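Local coordinates for protein metazoan TIR-STING fusion (Crassostrea gigas, PDB 6WT6) that joins a TIR domain to a STING ligand-binding domain in one chain, at residues A[232-237]-A[341-346]. Numbering follows the deposited sequence.
Sequences DESSLI and AMPRLI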
ATOM      1  N   ASP A 232      -9.544  -5.487 -26.722  1.00 32.40           N
ATOM      2  CA  ASP A 232     -10.950  -5.766 -26.456  1.00 40.83           C
ATOM      3  C   ASP A 232     -11.802  -4.506 -26.428  1.00 44.88           C
ATOM      4  O   ASP A 232     -13.030  -4.612 -26.346  1.00 45.87           O
ATOM      5  CB  ASP A 232     -11.103  -6.512 -25.130  1.00 43.73           C
ATOM      6  CG  ASP A 232     -10.563  -7.924 -25.195  1.00 48.49           C
ATOM      7  OD1 ASP A 232     -10.549  -8.493 -26.305  1.00 52.77           O
ATOM      8  OD2 ASP A 232     -10.156  -8.463 -24.144  1.00 48.88           O
ATOM      9  N   GLU A 233     -11.186  -3.324 -26.480  1.00 43.06           N
ATOM     10  CA  GLU A 233     -11.938  -2.076 -26.492  1.00 39.88           C
ATOM     11  C   GLU A 233     -12.410  -1.689 -27.884  1.00 40.03           C
ATOM     12  O   GLU A 233     -13.349  -0.894 -28.005  1.00 38.91           O
ATOM     13  CB  GLU A 233     -11.091  -0.938 -25.919  1.00 39.33           C
ATOM     14  CG  GLU A 233     -11.116  -0.844 -24.406  1.00 44.86           C
ATOM     15  CD  GLU A 233     -12.377  -0.180 -23.884  1.00 50.74           C
ATOM     16  OE1 GLU A 233     -13.043   0.536 -24.660  1.00 53.81           O
ATOM     17  OE2 GLU A 233     -12.700  -0.379 -22.696  1.00 51.74           O
ATOM     18  N   SER A 234     -11.785  -2.228 -28.931  1.00 37.61           N
ATOM     19  CA  SER A 234     -12.178  -1.900 -30.296  1.00 37.96           C
ATOM     20  C   SER A 234     -11.593  -2.916 -31.264  1.00 41.36           C
ATOM     21  O   SER A 234     -10.412  -3.266 -31.161  1.00 40.34           O
ATOM     22  CB  SER A 234     -11.723  -0.483 -30.670  1.00 37.06           C
ATOM     23  OG  SER A 234     -12.088  -0.156 -32.002  1.00 36.37           O
ATOM     24  N   SER A 235     -12.425  -3.381 -32.201  1.00 43.70           N
ATOM     25  CA  SER A 235     -11.956  -4.284 -33.240  1.00 46.44           C
ATOM     26  C   SER A 235     -10.958  -3.620 -34.180  1.00 49.05           C
ATOM     27  O   SER A 235     -10.292  -4.328 -34.947  1.00 50.56           O
ATOM     28  CB  SER A 235     -13.146  -4.817 -34.030  1.00 49.04           C
ATOM     29  OG  SER A 235     -13.794  -3.766 -34.733  1.00 53.20           O
ATOM     30  N   LEU A 236     -10.830  -2.292 -34.135  1.00 46.41           N
ATOM     31  CA  LEU A 236      -9.847  -1.580 -34.941  1.00 44.61           C
ATOM     32  C   LEU A 236      -8.458  -1.568 -34.311  1.00 40.55           C
ATOM     33  O   LEU A 236      -7.521  -1.044 -34.924  1.00 37.90           O
ATOM     34  CB  LEU A 236     -10.324  -0.147 -35.189  1.00 43.19           C
ATOM     35  CG  LEU A 236     -11.645  -0.056 -35.957  1.00 48.77           C
ATOM     36  CD1 LEU A 236     -12.157   1.381 -36.034  1.00 45.41           C
ATOM     37  CD2 LEU A 236     -11.479  -0.652 -37.346  1.00 48.72           C
ATOM     38  N   ILE A 237      -8.303  -2.128 -33.115  1.00 42.00           N
ATOM     39  CA  ILE A 237      -7.002  -2.303 -32.477  1.00 38.60           C
ATOM     40  C   ILE A 237      -6.557  -3.737 -32.736  1.00 43.26           C
ATOM     41  O   ILE A 237      -7.232  -4.687 -32.319  1.00 48.17           O
ATOM     42  CB  ILE A 237      -7.071  -2.008 -30.971  1.00 33.80           C
ATOM     43  CG1 ILE A 237      -7.690  -0.628 -30.721  1.00 35.55           C
ATOM     44  CG2 ILE A 237      -5.690  -2.113 -30.343  1.00 29.18           C
ATOM     45  CD1 ILE A 237      -8.029  -0.365 -29.263  1.00 34.83           C
ATOM     46  N   ALA A 341     -13.438   5.529 -30.702  1.00 32.68           N
ATOM     47  CA  ALA A 341     -13.089   6.296 -29.511  1.00 33.11           C
ATOM     48  C   ALA A 341     -11.707   5.915 -28.992  1.00 34.42           C
ATOM     49  O   ALA A 341     -10.825   6.771 -28.854  1.00 34.29           O
ATOM     50  CB  ALA A 341     -14.160   6.099 -28.438  1.00 22.00           C
ATOM     51  N   MET A 342     -11.501   4.636 -28.689  1.00 34.38           N
ATOM     52  CA  MET A 342     -10.222   4.211 -28.127  1.00 35.70           C
ATOM     53  C   MET A 342      -9.102   4.317 -29.161  1.00 35.33           C
ATOM     54  O   MET A 342      -8.009   4.787 -28.822  1.00 35.99           O
ATOM     55  CB  MET A 342     -10.310   2.788 -27.565  1.00 38.38           C
ATOM     56  CG  MET A 342      -9.037   2.311 -26.890  1.00 49.95           C
ATOM     57  SD  MET A 342      -8.718   3.179 -25.344  1.00 58.21           S
ATOM     58  CE  MET A 342     -10.237   2.823 -24.472  1.00 61.36           C
ATOM     59  N   PRO A 343      -9.309   3.899 -30.419  1.00 37.98           N
ATOM     60  CA  PRO A 343      -8.274   4.160 -31.435  1.00 39.77           C
ATOM     61  C   PRO A 343      -7.860   5.620 -31.554  1.00 39.43           C
ATOM     62  O   PRO A 343      -6.663   5.902 -31.696  1.00 41.03           O
ATOM     63  CB  PRO A 343      -8.930   3.649 -32.723  1.00 38.27           C
ATOM     64  CG  PRO A 343      -9.758   2.518 -32.263  1.00 35.67           C
ATOM     65  CD  PRO A 343     -10.329   2.964 -30.938  1.00 37.64           C
ATOM     66  N   ARG A 344      -8.810   6.559 -31.506  1.00 35.52           N
ATOM     67  CA  ARG A 344      -8.445   7.966 -31.645  1.00 37.53           C
ATOM     68  C   ARG A 344      -7.678   8.469 -30.430  1.00 33.13           C
ATOM     69  O   ARG A 344      -6.795   9.326 -30.565  1.00 33.93           O
ATOM     70  CB  ARG A 344      -9.689   8.823 -31.876  1.00 42.24           C
ATOM     71  CG  ARG A 344      -9.384  10.296 -32.105  1.00 48.52           C
ATOM     72  CD  ARG A 344     -10.601  11.056 -32.614  1.00 60.47           C
ATOM     73  NE  ARG A 344     -11.040  10.582 -33.923  1.00 68.69           N
ATOM     74  CZ  ARG A 344     -12.094   9.795 -34.120  1.00 72.55           C
ATOM     75  NH1 ARG A 344     -12.827   9.393 -33.089  1.00 73.96           N
ATOM     76  NH2 ARG A 344     -12.417   9.413 -35.348  1.00 71.48           N
ATOM     77  N   LEU A 345      -7.995   7.953 -29.244  1.00 29.33           N
ATOM     78  CA  LEU A 345      -7.259   8.344 -28.050  1.00 36.24           C
ATOM     79  C   LEU A 345      -5.807   7.883 -28.125  1.00 34.47           C
ATOM     80  O   LEU A 345      -4.886   8.647 -27.817  1.00 35.26           O
ATOM     81  CB  LEU A 345      -7.946   7.776 -26.811  1.00 42.01           C
ATOM     82  CG  LEU A 345      -7.110   7.855 -25.532  1.00 48.22           C
ATOM     83  CD1 LEU A 345      -6.869   9.307 -25.147  1.00 49.18           C
ATOM     84  CD2 LEU A 345      -7.787   7.093 -24.408  1.00 49.64           C
ATOM     85  N   ILE A 346      -5.585   6.635 -28.547  1.00 30.28           N
ATOM     86  CA  ILE A 346      -4.230   6.088 -28.578  1.00 29.60           C
ATOM     87  C   ILE A 346      -3.392   6.777 -29.652  1.00 34.49           C
ATOM     88  O   ILE A 346      -2.223   7.109 -29.422  1.00 37.28           O
ATOM     89  CB  ILE A 346      -4.270   4.563 -28.785  1.00 30.43           C
ATOM     90  CG1 ILE A 346      -5.034   3.886 -27.646  1.00 32.15           C
ATOM     91  CG2 ILE A 346      -2.856   4.004 -28.877  1.00 29.64           C
ATOM     92  CD1 ILE A 346      -5.188   2.382 -27.818  1.00 30.72           C
TER
HETATM   93  O   HOH W   1     -13.099   2.416 -28.997  1.00 21.18           O
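Pro343 presents its ring to Ser234, with CG 3.6 Å from Ser234 OG, while CD packs against Ser234 CB. Leu236 CB and Ile237 CG1 reach the same CG, Ile237 crossing the ring at about a right angle. Pro343 suits the first turn of its helix, where a backbone N-H has no helical carbonyl four residues back to bond. Beside it, Met342 CG meets Ile237 CD1 at 3.7 Å. Bends at chi2 and chi3 (69° and 57°) curl the flexible thioether so that CE lies against Glu233 CG and CD and 3.6 Å from Glu233 OE1. Ile237 CD1 also extends to Ile346 CD1, one helical turn on from Met342. Within the STING ligand-binding domain, this packs the loop leading into strand 238-243 against the start of helix 341-356, the last one modelled; Tyr263 and Val265 of strand 260-266 add to the apolar surroundings. A type I turn, Ser234 to Ile237, shapes the loop's end, closed by Ile237 N to Ser234 O (3.1 Å). With chi1 at 179°, Ser234 OG sits beside its carbonyl carbon, toward Leu236 N, from which it accepts at 3.3 Å, an ST turn; it also hydrogen-bonds Ser339 O.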